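Local coordinates for protein glucose-6-phosphate 1-dehydrogenase (Mycobacterium avium, PDB 4LGV) that probably catalyses the NADP+-dependent oxidation of glucose 6-phosphate to 6-phosphogluconolactone, the entry step of the oxidative pentose phosphate pathway, at residues L195-V200 against V413-R418; R285-L290 against L321-D326; G340-H345 against Y457-W462. All coordinates share one frame; numbering follows the deposited sequence.

Contact 1: residues L195-V200 against V413-R418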
# COMPACT_ATOMS: atom_id res chain seq x y z
N LEU A 195 -16.24 18.73 -25.11
CA LEU A 195 -15.74 17.34 -25.06
C LEU A 195 -14.74 17.00 -26.12
O LEU A 195 -13.86 16.20 -25.90
CB LEU A 195 -16.88 16.31 -25.11
CG LEU A 195 -17.29 15.90 -23.71
CD1 LEU A 195 -17.90 17.09 -22.98
CD2 LEU A 195 -18.28 14.75 -23.79
N GLY A 196 -14.84 17.67 -27.27
CA GLY A 196 -13.86 17.55 -28.34
C GLY A 196 -12.48 17.96 -27.96
O GLY A 196 -11.55 17.64 -28.67
N LYS A 197 -12.33 18.67 -26.84
CA LYS A 197 -11.02 19.06 -26.32
C LYS A 197 -10.41 18.02 -25.42
O LYS A 197 -9.29 18.19 -24.95
CB LYS A 197 -11.13 20.35 -25.49
CG LYS A 197 -11.55 21.57 -26.27
CD LYS A 197 -11.78 22.80 -25.37
CE LYS A 197 -11.83 24.09 -26.18
NZ LYS A 197 -10.46 24.39 -26.73
N GLN A 198 -11.16 17.01 -25.05
CA GLN A 198 -10.70 16.11 -24.04
C GLN A 198 -9.73 15.08 -24.60
O GLN A 198 -10.06 14.38 -25.56
CB GLN A 198 -11.87 15.42 -23.37
CG GLN A 198 -12.53 16.35 -22.37
CD GLN A 198 -13.60 15.68 -21.53
OE1 GLN A 198 -13.49 14.51 -21.22
NE2 GLN A 198 -14.60 16.46 -21.10
N PRO A 199 -8.55 14.96 -23.98
CA PRO A 199 -7.58 13.98 -24.40
C PRO A 199 -7.87 12.64 -23.75
O PRO A 199 -7.11 12.20 -22.86
CB PRO A 199 -6.26 14.59 -23.89
CG PRO A 199 -6.62 15.35 -22.67
CD PRO A 199 -8.04 15.81 -22.89
N VAL A 200 -8.97 12.02 -24.18
CA VAL A 200 -9.52 10.82 -23.57
C VAL A 200 -8.52 9.64 -23.59
O VAL A 200 -8.26 9.02 -22.56
CB VAL A 200 -10.86 10.42 -24.22
CG1 VAL A 200 -11.40 9.10 -23.68
CG2 VAL A 200 -11.92 11.49 -23.96
N VAL A 413 -11.97 25.56 -33.61
CA VAL A 413 -12.26 24.72 -34.80
C VAL A 413 -11.83 23.23 -34.69
O VAL A 413 -12.53 22.35 -35.21
CB VAL A 413 -11.70 25.31 -36.10
CG1 VAL A 413 -10.17 25.29 -36.10
CG2 VAL A 413 -12.27 24.52 -37.28
N ARG A 414 -10.69 22.97 -34.03
CA ARG A 414 -10.08 21.64 -33.96
C ARG A 414 -10.95 20.65 -33.21
O ARG A 414 -11.24 19.58 -33.72
CB ARG A 414 -8.71 21.74 -33.32
CG ARG A 414 -7.66 22.40 -34.21
CD ARG A 414 -6.32 22.47 -33.47
NE ARG A 414 -5.34 23.26 -34.20
CZ ARG A 414 -4.03 23.31 -33.94
NH1 ARG A 414 -3.46 22.59 -32.96
NH2 ARG A 414 -3.27 24.08 -34.71
N PRO A 415 -11.44 21.05 -32.06
CA PRO A 415 -12.39 20.19 -31.39
C PRO A 415 -13.62 19.92 -32.18
O PRO A 415 -14.13 18.79 -32.19
CB PRO A 415 -12.76 20.96 -30.12
CG PRO A 415 -11.95 22.23 -30.13
CD PRO A 415 -10.90 22.09 -31.16
N TYR A 416 -14.12 20.94 -32.82
CA TYR A 416 -15.34 20.79 -33.56
C TYR A 416 -15.20 19.82 -34.74
O TYR A 416 -16.00 18.89 -34.87
CB TYR A 416 -15.80 22.16 -34.03
CG TYR A 416 -17.12 22.08 -34.67
CD1 TYR A 416 -18.29 22.05 -33.92
CD2 TYR A 416 -17.21 21.97 -36.03
CE1 TYR A 416 -19.52 21.91 -34.51
CE2 TYR A 416 -18.44 21.85 -36.66
CZ TYR A 416 -19.61 21.83 -35.89
OH TYR A 416 -20.82 21.75 -36.53
N GLU A 417 -14.17 19.96 -35.54
CA GLU A 417 -13.92 18.99 -36.63
C GLU A 417 -13.64 17.57 -36.13
O GLU A 417 -14.03 16.58 -36.75
CB GLU A 417 -12.78 19.47 -37.54
CG GLU A 417 -11.42 19.55 -36.90
CD GLU A 417 -10.37 20.28 -37.74
OE1 GLU A 417 -10.72 20.65 -38.84
OE2 GLU A 417 -9.21 20.49 -37.31
N ARG A 418 -12.92 17.45 -35.01
CA ARG A 418 -12.67 16.14 -34.42
C ARG A 418 -13.99 15.44 -34.07
O ARG A 418 -14.16 14.25 -34.31
CB ARG A 418 -11.82 16.34 -33.17
CG ARG A 418 -11.43 15.09 -32.44
CD ARG A 418 -10.69 15.44 -31.18
NE ARG A 418 -10.27 14.23 -30.50
CZ ARG A 418 -10.09 14.09 -29.18
NH1 ARG A 418 -10.34 15.10 -28.33
NH2 ARG A 418 -9.64 12.95 -28.72
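Arg-418, on the first turns of helix 413-424, reaches across to the backbone of Gly-196 and Gln-198. Residues 195-197 end this chain's version, DHFLGK, of the family's DHYLGK signature, a peptide that in relatives helps form the sugar phosphate site; here residues 195-197 form 3-10 structure, followed by a short loop into helix 200-209. The contact thus joins the loop after strand 188-191, the last strand of the parallel sheet, to helix 413-424. Apolar packing comes from Pro-415, whose CB lies 3.7 Å from Gly-196 C. With no side chain on Gly-196, the two backbones come close, Gly-196 CA standing 4.3 Å from Pro-415 CA. The same proline ring meets the stem of Lys-197, CG to CG at 3.9 Å, while Lys-197 NZ leads away to a salt bridge with Asp-379 and hydrogen bonds to the carbonyls of Leu-409 and Gly-410. Gln-198 likewise sends its amide elsewhere, to His-255. Polar interactions across the contact converge on one nitrogen. Arg-418 holds CG anti to its own N (chi1 -178°) and stays extended to NE, which delivers the guanidinium edge-on to two carbonyls. NH1 donates to Gly-196 O at 2.8 Å and to Gln-198 O at 2.9 Å. Both oxygens lie in the guanidinium plane, although NH1 itself stands above each carbonyl plane, 60° out of that of Gly-196.

Contact 2: residues R285-L290 against L321-D326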
# COMPACT_ATOMS: atom_id res chain seq x y z
N ARG A 285 -22.08 7.66 -9.97
CA ARG A 285 -23.01 6.98 -9.03
C ARG A 285 -22.53 7.01 -7.59
O ARG A 285 -23.31 6.78 -6.70
CB ARG A 285 -23.28 5.55 -9.47
CG ARG A 285 -24.15 5.62 -10.72
CD ARG A 285 -24.53 4.29 -11.30
NE ARG A 285 -25.34 3.56 -10.34
CZ ARG A 285 -25.53 2.25 -10.35
NH1 ARG A 285 -24.93 1.49 -11.25
NH2 ARG A 285 -26.31 1.70 -9.43
N ALA A 286 -21.26 7.31 -7.37
CA ALA A 286 -20.71 7.38 -6.04
C ALA A 286 -20.56 8.82 -5.61
O ALA A 286 -19.97 9.09 -4.54
CB ALA A 286 -19.33 6.69 -5.98
N MET A 287 -21.06 9.75 -6.41
CA MET A 287 -21.02 11.16 -6.04
C MET A 287 -22.37 11.62 -5.49
O MET A 287 -23.39 11.47 -6.12
CB MET A 287 -20.68 12.04 -7.27
CG MET A 287 -19.29 11.80 -7.86
SD MET A 287 -18.82 12.80 -9.28
CE MET A 287 -18.66 14.44 -8.52
N PRO A 288 -22.38 12.25 -4.32
CA PRO A 288 -23.59 12.87 -3.82
C PRO A 288 -23.92 14.13 -4.61
O PRO A 288 -23.04 14.74 -5.22
CB PRO A 288 -23.23 13.23 -2.38
CG PRO A 288 -21.76 13.42 -2.38
CD PRO A 288 -21.20 12.59 -3.51
N SER A 289 -25.18 14.51 -4.60
CA SER A 289 -25.59 15.76 -5.19
C SER A 289 -24.89 16.95 -4.52
O SER A 289 -24.56 16.91 -3.35
CB SER A 289 -27.12 15.88 -5.12
OG SER A 289 -27.56 15.81 -3.79
N LEU A 290 -24.68 18.01 -5.28
CA LEU A 290 -23.99 19.18 -4.74
C LEU A 290 -24.76 19.82 -3.57
O LEU A 290 -26.00 19.84 -3.56
CB LEU A 290 -23.79 20.24 -5.82
CG LEU A 290 -22.96 19.87 -7.02
CD1 LEU A 290 -22.96 21.01 -7.99
CD2 LEU A 290 -21.55 19.57 -6.58
N LEU A 321 -17.31 25.39 -6.65
CA LEU A 321 -18.09 24.42 -5.89
C LEU A 321 -17.23 23.33 -5.27
O LEU A 321 -16.07 23.15 -5.62
CB LEU A 321 -19.16 23.82 -6.77
CG LEU A 321 -18.70 22.97 -7.95
CD1 LEU A 321 -18.39 21.50 -7.57
CD2 LEU A 321 -19.75 22.99 -9.05
N ARG A 322 -17.82 22.62 -4.32
CA ARG A 322 -17.17 21.52 -3.67
C ARG A 322 -17.99 20.27 -3.92
O ARG A 322 -19.18 20.29 -3.74
CB ARG A 322 -17.05 21.75 -2.15
CG ARG A 322 -16.40 20.60 -1.38
CD ARG A 322 -16.29 20.97 0.11
NE ARG A 322 -15.58 19.95 0.89
CZ ARG A 322 -14.95 20.16 2.05
NH1 ARG A 322 -14.89 21.36 2.63
NH2 ARG A 322 -14.36 19.14 2.67
N THR A 323 -17.31 19.18 -4.25
CA THR A 323 -17.95 17.89 -4.38
C THR A 323 -16.99 16.78 -3.88
O THR A 323 -15.97 17.06 -3.22
CB THR A 323 -18.36 17.65 -5.85
OG1 THR A 323 -19.05 16.41 -5.94
CG2 THR A 323 -17.15 17.61 -6.75
N GLU A 324 -17.36 15.54 -4.12
CA GLU A 324 -16.59 14.42 -3.63
C GLU A 324 -17.02 13.15 -4.37
O GLU A 324 -18.09 13.10 -4.97
CB GLU A 324 -16.79 14.21 -2.11
CG GLU A 324 -18.18 13.81 -1.74
CD GLU A 324 -18.44 13.48 -0.27
OE1 GLU A 324 -17.76 12.61 0.33
OE2 GLU A 324 -19.39 14.06 0.24
N ILE A 325 -16.17 12.14 -4.30
CA ILE A 325 -16.47 10.81 -4.86
C ILE A 325 -16.31 9.79 -3.71
O ILE A 325 -15.20 9.55 -3.23
CB ILE A 325 -15.51 10.47 -5.99
CG1 ILE A 325 -15.67 11.47 -7.12
CG2 ILE A 325 -15.77 9.08 -6.53
CD1 ILE A 325 -14.55 11.39 -8.15
N ASP A 326 -17.43 9.25 -3.26
CA ASP A 326 -17.47 8.49 -2.01
C ASP A 326 -17.28 7.00 -2.25
O ASP A 326 -18.18 6.19 -1.97
CB ASP A 326 -18.80 8.76 -1.29
CG ASP A 326 -18.82 8.22 0.13
OD1 ASP A 326 -17.77 8.17 0.82
OD2 ASP A 326 -19.95 7.81 0.55
O HOH W 1 -21.10 16.71 -4.63
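Met-287 lies obliquely across Ile-325 and Thr-323, CG and SD against Ile-325, the methyl against Thr-323. Its CG packs against Ile-325 CG1 at 3.7 Å and also sits 3.4 Å from Glu-324 O. The thioether then bends at its last torsion (chi3 69°), which turns the methyl CE to the threonine, 3.3 Å from Thr-323 OG1. Pro-288 is set nearly perpendicular to Glu-324: the ring lies beside the aliphatic stem of the glutamate, and Pro-288 CG comes within 3.6 Å of Glu-324 OE2. Leu-290 and Leu-321 also cross at about a right angle, with both methyls of each engaged; Leu-290 CD2 touches Leu-321 CD1 at 3.8 Å, and the same methyl rests on Thr-323 CB at an equal distance. The residues 321-323 belong to strand 318-323 of the large mixed sheet in the C-terminal domain, while 285-290 is the connection from helix 273-284 to strand 295-300. The two backbones run in nearly opposite senses, and helices 246-264 and 434-449 pack on Met-287 from elsewhere in the domain. One direct hydrogen bond ties the segments: Asp-326 N donates to Ala-286 O at 2.8 Å, fairly straight at 163°. A water donates to Pro-288 O and stands an unusually short 2.5 Å from Thr-323 OG1, a bridge to be read with caution. Beyond the chain, Asp-326 OD2 hydrogen-bonds to Ser-361 OG of the second subunit.

Contact 3: residues G340-H345 against Y457-W462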
# COMPACT_ATOMS: atom_id res chain seq x y z
N GLY A 340 -15.15 29.81 -15.15
CA GLY A 340 -15.70 31.11 -15.43
C GLY A 340 -15.20 31.88 -16.62
O GLY A 340 -14.10 31.65 -17.09
N LYS A 341 -16.05 32.80 -17.07
CA LYS A 341 -15.74 33.75 -18.15
C LYS A 341 -14.98 34.95 -17.62
O LYS A 341 -15.10 35.32 -16.45
CB LYS A 341 -17.03 34.25 -18.79
CG LYS A 341 -17.90 33.14 -19.37
CD LYS A 341 -17.30 32.58 -20.66
CE LYS A 341 -18.26 31.61 -21.29
NZ LYS A 341 -17.68 30.97 -22.49
N ALA A 342 -14.21 35.56 -18.50
CA ALA A 342 -13.47 36.78 -18.20
C ALA A 342 -12.53 36.60 -17.00
O ALA A 342 -12.45 37.45 -16.11
CB ALA A 342 -14.44 37.95 -17.97
N LEU A 343 -11.81 35.49 -17.01
CA LEU A 343 -10.78 35.25 -16.01
C LEU A 343 -9.44 35.62 -16.63
O LEU A 343 -9.39 35.92 -17.82
CB LEU A 343 -10.85 33.78 -15.55
CG LEU A 343 -12.11 33.43 -14.77
CD1 LEU A 343 -11.99 32.06 -14.10
CD2 LEU A 343 -12.49 34.46 -13.71
N PRO A 344 -8.34 35.56 -15.86
CA PRO A 344 -7.09 36.09 -16.39
C PRO A 344 -6.44 35.32 -17.53
O PRO A 344 -5.64 35.90 -18.27
CB PRO A 344 -6.15 36.07 -15.19
CG PRO A 344 -7.05 36.07 -14.01
CD PRO A 344 -8.21 35.21 -14.44
N HIS A 345 -6.73 34.04 -17.65
CA HIS A 345 -6.10 33.21 -18.68
C HIS A 345 -7.06 32.19 -19.27
O HIS A 345 -8.13 31.94 -18.73
CB HIS A 345 -4.93 32.45 -18.08
CG HIS A 345 -3.94 33.31 -17.37
ND1 HIS A 345 -3.09 34.18 -18.03
CD2 HIS A 345 -3.65 33.44 -16.05
CE1 HIS A 345 -2.32 34.80 -17.15
NE2 HIS A 345 -2.64 34.36 -15.94
N TYR A 457 -17.69 40.27 -10.04
CA TYR A 457 -16.25 40.27 -10.09
C TYR A 457 -15.81 41.01 -11.32
O TYR A 457 -16.54 41.08 -12.31
CB TYR A 457 -15.69 38.84 -10.07
CG TYR A 457 -16.02 37.99 -11.27
CD1 TYR A 457 -17.24 37.31 -11.36
CD2 TYR A 457 -15.12 37.85 -12.33
CE1 TYR A 457 -17.53 36.51 -12.45
CE2 TYR A 457 -15.42 37.05 -13.41
CZ TYR A 457 -16.61 36.38 -13.46
OH TYR A 457 -16.91 35.60 -14.53
N GLU A 458 -14.61 41.58 -11.25
CA GLU A 458 -14.02 42.34 -12.35
C GLU A 458 -13.51 41.41 -13.44
O GLU A 458 -12.95 40.36 -13.14
CB GLU A 458 -12.86 43.21 -11.84
CG GLU A 458 -13.30 44.34 -10.92
CD GLU A 458 -14.08 45.39 -11.68
OE1 GLU A 458 -13.54 45.92 -12.68
OE2 GLU A 458 -15.24 45.66 -11.29
N GLN A 459 -13.69 41.83 -14.69
CA GLN A 459 -13.09 41.14 -15.82
C GLN A 459 -11.60 41.18 -15.63
O GLN A 459 -11.04 42.21 -15.25
CB GLN A 459 -13.45 41.78 -17.14
CG GLN A 459 -14.93 41.69 -17.45
CD GLN A 459 -15.29 42.15 -18.86
OE1 GLN A 459 -14.69 41.73 -19.85
NE2 GLN A 459 -16.27 43.06 -18.95
N GLY A 460 -10.96 40.03 -15.84
CA GLY A 460 -9.52 39.93 -15.71
C GLY A 460 -9.11 39.53 -14.31
O GLY A 460 -7.94 39.29 -14.08
N SER A 461 -10.05 39.47 -13.37
CA SER A 461 -9.74 38.96 -12.02
C SER A 461 -9.95 37.46 -12.00
O SER A 461 -10.45 36.88 -12.97
CB SER A 461 -10.63 39.64 -10.95
OG SER A 461 -11.95 39.15 -10.98
N TRP A 462 -9.57 36.82 -10.88
CA TRP A 462 -9.79 35.37 -10.69
C TRP A 462 -11.20 35.04 -10.25
O TRP A 462 -11.53 33.88 -10.07
CB TRP A 462 -8.77 34.75 -9.69
CG TRP A 462 -7.58 34.32 -10.40
CD1 TRP A 462 -6.33 34.86 -10.33
CD2 TRP A 462 -7.53 33.31 -11.40
NE1 TRP A 462 -5.48 34.22 -11.23
CE2 TRP A 462 -6.20 33.26 -11.89
CE3 TRP A 462 -8.47 32.41 -11.91
CZ2 TRP A 462 -5.81 32.37 -12.85
CZ3 TRP A 462 -8.09 31.53 -12.88
CH2 TRP A 462 -6.77 31.50 -13.33
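Leu-343 enters between Tyr-457 and Trp-462, branch by branch. Its CB lies 4.1 Å from Ser-461 O. CG stands anti to the carbonyl carbon (chi1 -68°), which carries the branch point toward 457-462; from there CD1 reaches Trp-462 CZ3 at 4.1 Å, whereas CD2 meets Tyr-457 CE2 at 3.9 Å and also touches Ser-461 O. The backbone of the same leucine joins in, because Leu-343 CA points its hydrogen at Ser-461 O in a CH...O contact of 3.5 Å. Next along the chain, Pro-344 lies over one face of the indole as a CH-pi contact. Its CG stands 3.6 Å from the centroid of the five-membered ring of Trp-462, 11° off the normal, its CD sits over the indole as a whole, and the two side chains cross at about a right angle. Pro-344 CB also lies over one face of the His-345 ring, offset toward its rim, and the edge of that ring is met by Trp-462 CZ2. Two hydrogen bonds clamp the backbone. Tyr-457 OH donates to Lys-341 O at 2.7 Å, the oxygen lying at the edge of the phenol ring, and the hydroxyl has a second partner in Thr-317. Gly-460 N donates to Ala-342 O at 3.0 Å. Gly-460 is the third residue of a type II beta turn, Glu-458 to Ser-461, in which Glu-458 O accepts from both the N and the OG of Ser-461. Loop 340-345 links strands 335-340 and 347-354. The other segment leaves edge strand 454-457 toward helix 466-470; Leu-343 and Trp-462 pack on Ala-230 of strand 222-230, and Ala-342 and Tyr-457 touch Tyr-300 of strand 295-300.

Going from the N terminus, the chain first builds the parallel sheet, and residues 195-200 just beyond its last strand open contact 1. Before that loop closes, 285-290 meets 321-326, so contact 2 is a short closure lying wholly within the longer one. Contact 3 opens at 340-345, contact 1 closes at 413-418, and contact 3 closes only at 457-462; the loops of contacts 1 and 3 therefore cross, whereas contacts 2 and 3 follow in series. Contact 1 ties the region of the parallel sheet to helix 413-424, while contacts 2 and 3 fasten connections around the mixed sheet, their centres 26 Å apart.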